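Local coordinates for protein glucose-6-phosphate isomerase (Chlamydia trachomatis D/UW-3/CX, PDB 6OTU) that catalyses the reversible isomerisation of glucose-6-phosphate to fructose-6-phosphate, interconverting an aldose and a ketose phosphate, at residues S50-T55 with A297-A302; A110-V115 with F475-F480. All blocks are in the same frame, centred on the assembly; numbering follows the deposited sequence.

Contact 1 of 2, residues S50-T55 with A297-A302. With ACT (acetate ion), chain B.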
# COMPACT_ATOMS: atom_id res chain seq x y z
N SER A 50 -11.28 -13.09 -23.71
CA SER A 50 -12.50 -12.64 -23.07
C SER A 50 -13.33 -13.86 -22.74
O SER A 50 -13.73 -14.62 -23.63
CB SER A 50 -13.24 -11.61 -23.94
OG SER A 50 -14.31 -12.20 -24.64
N VAL A 51 -13.54 -14.07 -21.44
CA VAL A 51 -14.08 -15.31 -20.91
C VAL A 51 -14.42 -15.08 -19.44
O VAL A 51 -13.85 -14.19 -18.79
CB VAL A 51 -13.08 -16.47 -21.11
CG1 VAL A 51 -11.99 -16.47 -20.05
CG2 VAL A 51 -13.80 -17.80 -21.15
N GLU A 52 -15.41 -15.83 -18.94
CA GLU A 52 -15.82 -15.83 -17.53
C GLU A 52 -16.16 -14.43 -17.02
O GLU A 52 -15.94 -14.10 -15.85
CB GLU A 52 -14.75 -16.49 -16.66
CG GLU A 52 -14.50 -17.99 -16.97
CD GLU A 52 -15.73 -18.89 -16.73
OE1 GLU A 52 -15.78 -19.99 -17.33
OE2 GLU A 52 -16.64 -18.52 -15.95
N GLY A 53 -16.74 -13.61 -17.89
CA GLY A 53 -17.13 -12.26 -17.54
C GLY A 53 -16.04 -11.21 -17.62
O GLY A 53 -16.27 -10.07 -17.20
N PHE A 54 -14.85 -11.54 -18.14
CA PHE A 54 -13.74 -10.61 -18.23
C PHE A 54 -13.22 -10.52 -19.65
O PHE A 54 -13.35 -11.45 -20.44
CB PHE A 54 -12.54 -11.00 -17.36
CG PHE A 54 -12.85 -11.18 -15.91
CD1 PHE A 54 -12.82 -10.10 -15.05
CD2 PHE A 54 -13.12 -12.43 -15.41
CE1 PHE A 54 -13.10 -10.27 -13.71
CE2 PHE A 54 -13.39 -12.61 -14.07
CZ PHE A 54 -13.38 -11.53 -13.21
N THR A 55 -12.58 -9.39 -19.96
CA THR A 55 -11.62 -9.32 -21.05
C THR A 55 -10.25 -9.02 -20.47
O THR A 55 -10.12 -8.21 -19.53
CB THR A 55 -12.02 -8.28 -22.10
OG1 THR A 55 -13.34 -8.57 -22.57
CG2 THR A 55 -11.05 -8.30 -23.28
N ALA A 297 -16.13 -17.52 -7.54
CA ALA A 297 -14.87 -18.23 -7.31
C ALA A 297 -14.90 -19.63 -7.93
O ALA A 297 -13.97 -20.03 -8.65
CB ALA A 297 -14.59 -18.28 -5.81
N ALA A 298 -15.96 -20.40 -7.67
CA ALA A 298 -16.00 -21.76 -8.22
C ALA A 298 -15.91 -21.77 -9.75
O ALA A 298 -15.33 -22.69 -10.34
CB ALA A 298 -17.28 -22.46 -7.77
N ALA A 299 -16.46 -20.74 -10.40
CA ALA A 299 -16.40 -20.69 -11.85
C ALA A 299 -14.97 -20.52 -12.35
O ALA A 299 -14.60 -21.07 -13.40
CB ALA A 299 -17.30 -19.56 -12.37
N ILE A 300 -14.14 -19.77 -11.61
CA ILE A 300 -12.73 -19.62 -12.00
C ILE A 300 -11.93 -20.88 -11.66
O ILE A 300 -11.07 -21.30 -12.45
CB ILE A 300 -12.11 -18.35 -11.36
CG1 ILE A 300 -12.63 -17.06 -12.03
CG2 ILE A 300 -10.59 -18.37 -11.47
CD1 ILE A 300 -12.40 -16.98 -13.54
N ASP A 301 -12.20 -21.49 -10.50
CA ASP A 301 -11.63 -22.81 -10.21
C ASP A 301 -11.80 -23.76 -11.39
O ASP A 301 -10.85 -24.45 -11.79
CB ASP A 301 -12.29 -23.42 -8.97
CG ASP A 301 -12.07 -22.60 -7.71
OD1 ASP A 301 -11.21 -21.69 -7.71
OD2 ASP A 301 -12.78 -22.86 -6.71
N ALA A 302 -13.00 -23.82 -11.97
CA ALA A 302 -13.20 -24.72 -13.10
C ALA A 302 -12.44 -24.23 -14.33
O ALA A 302 -11.86 -25.02 -15.07
CB ALA A 302 -14.69 -24.87 -13.39
C ACT B . -16.36 -7.51 -21.16
O ACT B . -15.54 -7.19 -22.05
OXT ACT B . -16.58 -6.91 -20.07
CH3 ACT B . -17.21 -8.84 -21.41
O HOH W 1 -16.38 -21.97 -15.59
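Glu52 meets Ala299 and Ile300 where a beta hairpin, strands 48-51 and 54-57 at the edge of the six-stranded mixed sheet, turns toward helix 287-303. A type I' turn from Val51 to Phe54 closes the hairpin; Glu52 and Gly53 both have positive phi, and Gly53, at phi 84° and psi 7°, has no CB to press on the carbonyl O before it. The paired bonds Val51 N to Phe54 O and Phe54 N to Val51 O hold the turn. On the helix, Ile300 also packs on Ser471 and Ala474 of helix 466-487.

From its first carbon outward, the Glu52 side chain begins with two aliphatic carbons and ends in a carboxylate. CB lies 3.9 Å from Ile300 CD1, the end of a branched chain that reaches past it in the opposite direction, and CG rests on the same methyl at 4.1 Å. The chain then bends (chi2 -62°), which carries the carboxylate over to Ala299. There OE2 sits 3.8 Å from Ala299 CB; a methyl is small enough to let the carboxylate this close to the helix. The other oxygen, OE1, accepts a hydrogen bond from a water at 2.7 Å, and that same water donates to Ala299 O at 3.0 Å.

Contact 2 of 2, residues A110-V115 with F475-F480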
# COMPACT_ATOMS: atom_id res chain seq x y z
N ALA A 110 -12.14 -26.36 -2.46
CA ALA A 110 -13.25 -27.20 -2.05
C ALA A 110 -14.26 -26.45 -1.18
O ALA A 110 -15.41 -26.90 -1.06
CB ALA A 110 -12.72 -28.44 -1.32
N THR A 111 -13.89 -25.29 -0.60
CA THR A 111 -14.85 -24.53 0.20
C THR A 111 -15.93 -23.87 -0.64
O THR A 111 -16.94 -23.43 -0.08
CB THR A 111 -14.15 -23.46 1.04
OG1 THR A 111 -13.55 -22.48 0.18
CG2 THR A 111 -13.08 -24.08 1.91
N ARG A 112 -15.75 -23.77 -1.97
CA ARG A 112 -16.80 -23.30 -2.86
C ARG A 112 -17.17 -24.30 -3.95
O ARG A 112 -18.15 -24.06 -4.68
CB ARG A 112 -16.40 -21.96 -3.52
CG ARG A 112 -15.14 -21.99 -4.42
CD ARG A 112 -13.86 -21.61 -3.63
NE ARG A 112 -12.75 -21.26 -4.51
CZ ARG A 112 -11.68 -20.55 -4.15
NH1 ARG A 112 -11.54 -20.09 -2.91
NH2 ARG A 112 -10.73 -20.30 -5.05
N ALA A 113 -16.44 -25.41 -4.08
CA ALA A 113 -16.72 -26.38 -5.14
C ALA A 113 -18.16 -26.90 -5.08
O ALA A 113 -18.72 -27.29 -6.11
CB ALA A 113 -15.71 -27.54 -5.07
N TRP A 114 -18.77 -26.89 -3.90
CA TRP A 114 -20.08 -27.51 -3.73
C TRP A 114 -21.21 -26.71 -4.37
O TRP A 114 -22.33 -27.23 -4.42
CB TRP A 114 -20.40 -27.70 -2.25
CG TRP A 114 -20.51 -26.42 -1.49
CD1 TRP A 114 -19.49 -25.74 -0.86
CD2 TRP A 114 -21.70 -25.65 -1.26
NE1 TRP A 114 -19.98 -24.59 -0.27
CE2 TRP A 114 -21.33 -24.52 -0.49
CE3 TRP A 114 -23.04 -25.81 -1.62
CZ2 TRP A 114 -22.26 -23.55 -0.09
CZ3 TRP A 114 -23.97 -24.83 -1.22
CH2 TRP A 114 -23.57 -23.73 -0.46
N VAL A 115 -20.97 -25.48 -4.84
CA VAL A 115 -22.05 -24.74 -5.48
C VAL A 115 -22.23 -25.11 -6.94
O VAL A 115 -23.20 -24.65 -7.56
CB VAL A 115 -21.90 -23.21 -5.40
CG1 VAL A 115 -21.67 -22.79 -3.98
CG2 VAL A 115 -20.80 -22.75 -6.32
N PHE A 475 -9.13 -15.81 -9.26
CA PHE A 475 -8.16 -15.53 -10.31
C PHE A 475 -6.75 -15.37 -9.75
O PHE A 475 -5.80 -15.98 -10.26
CB PHE A 475 -8.58 -14.28 -11.05
CG PHE A 475 -7.56 -13.77 -12.00
CD1 PHE A 475 -7.37 -14.39 -13.22
CD2 PHE A 475 -6.82 -12.63 -11.70
CE1 PHE A 475 -6.44 -13.90 -14.14
CE2 PHE A 475 -5.89 -12.14 -12.60
CZ PHE A 475 -5.70 -12.76 -13.82
N TYR A 476 -6.61 -14.53 -8.72
CA TYR A 476 -5.28 -14.26 -8.18
C TYR A 476 -4.78 -15.43 -7.34
O TYR A 476 -3.58 -15.73 -7.35
CB TYR A 476 -5.30 -12.96 -7.38
CG TYR A 476 -4.99 -11.75 -8.24
CD1 TYR A 476 -3.68 -11.49 -8.64
CD2 TYR A 476 -6.00 -10.89 -8.70
CE1 TYR A 476 -3.38 -10.41 -9.44
CE2 TYR A 476 -5.71 -9.81 -9.51
CZ TYR A 476 -4.40 -9.56 -9.88
OH TYR A 476 -4.05 -8.49 -10.67
N GLU A 477 -5.68 -16.10 -6.62
CA GLU A 477 -5.28 -17.31 -5.91
C GLU A 477 -4.63 -18.30 -6.86
O GLU A 477 -3.56 -18.84 -6.57
CB GLU A 477 -6.48 -17.95 -5.20
CG GLU A 477 -7.03 -17.10 -4.06
CD GLU A 477 -8.17 -17.75 -3.30
OE1 GLU A 477 -8.72 -18.78 -3.78
OE2 GLU A 477 -8.52 -17.24 -2.21
N HIS A 478 -5.22 -18.50 -8.04
CA HIS A 478 -4.66 -19.47 -8.97
C HIS A 478 -3.44 -18.93 -9.73
O HIS A 478 -2.52 -19.70 -10.02
CB HIS A 478 -5.75 -19.94 -9.93
CG HIS A 478 -6.82 -20.69 -9.22
ND1 HIS A 478 -6.54 -21.53 -8.17
CD2 HIS A 478 -8.16 -20.67 -9.35
CE1 HIS A 478 -7.66 -22.03 -7.70
NE2 HIS A 478 -8.66 -21.53 -8.40
N LYS A 479 -3.42 -17.63 -10.03
CA LYS A 479 -2.21 -17.01 -10.56
C LYS A 479 -1.00 -17.34 -9.70
O LYS A 479 0.03 -17.81 -10.19
CB LYS A 479 -2.36 -15.49 -10.67
CG LYS A 479 -1.03 -14.84 -11.04
CD LYS A 479 -1.03 -13.34 -10.89
CE LYS A 479 0.22 -12.76 -11.54
NZ LYS A 479 0.43 -11.36 -11.12
N PHE A 480 -1.11 -17.11 -8.39
CA PHE A 480 0.03 -17.32 -7.51
C PHE A 480 0.35 -18.81 -7.37
O PHE A 480 1.53 -19.19 -7.33
CB PHE A 480 -0.25 -16.68 -6.14
CG PHE A 480 -0.48 -15.19 -6.22
CD1 PHE A 480 0.36 -14.39 -6.98
CD2 PHE A 480 -1.53 -14.59 -5.55
CE1 PHE A 480 0.15 -13.00 -7.06
CE2 PHE A 480 -1.74 -13.21 -5.62
CZ PHE A 480 -0.90 -12.42 -6.37
O HOH W 2 -10.68 -17.90 -0.67
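Differently shaped side chains bring Arg112 and Glu477 together. In Arg112, CG stands between the backbone N and the carbonyl carbon (chi1 62°) and the chain bends at chi2, -93°, before running out to the guanidinium. Glu477 instead has CG beside its own backbone N and is extended beyond CG, which carries the carboxylate outward from its helix to the guanidinium.

The result is a buried salt bridge in which both terminal nitrogens of Arg112 hold one oxygen. NH2 donates to Glu477 OE1 at 2.8 Å with an N-H...O angle of 161°, meeting the oxygen nearly in line with its C-O bond. NH1 reaches OE1 at 3.2 Å through a more bent bond, on the oxygen's syn lone pair. OE1 lies in the guanidinium plane, and the two flat groups are nearly coplanar. The second carboxylate oxygen, OE2, accepts from a water at 2.7 Å, which is also a weak acceptor for Arg112 NH1.

Arginine suits this place because its flat cation can donate in several directions: NE makes a salt bridge with Asp301 OD2, and NH1 also bonds Thr273 OG1. These partners should fix the rotation of the guanidinium and balance its charge in the interior. His478, one residue along the helix, brings NE2 to 4.1 Å from Arg112 NH2 without a bond between them; its polar partner is Asp301 OD1, so one aspartate holds both the histidine and the arginine.

The side chain of Glu477 is about 10 Å from bound glucose-6-phosphate and about 11 Å from that of Glu355, probably the proton donor. Such a buried, two-carboxylate ion network joins the weakly bonded helical turn at 110-113 to the long helix 466-487 in the core of this phosphoglucose isomerase, near but not in the sugar-phosphate site.

How the contacts relate
Contacts 1 and 2 have centres 11 Å apart and interlock along the chain: 50-55, 110-115, 297-302, then 475-480. Helix 287-303 is the common element. Its segment 297-302 faces the hairpin in contact 1, while Asp301 of the same segment is the residue that joins the two contacts. Packing adds to this, with Ala298 CB 3.6 Å from Arg112 O and Ile300 CG2 3.7 Å from Phe475 N. Helix 466-487, which supplies 475-480, also backs contact 1, where Phe54 touches its Ser471. The edge hairpin of the mixed sheet is thereby tied, through two helices, to the buried ion network of contact 2.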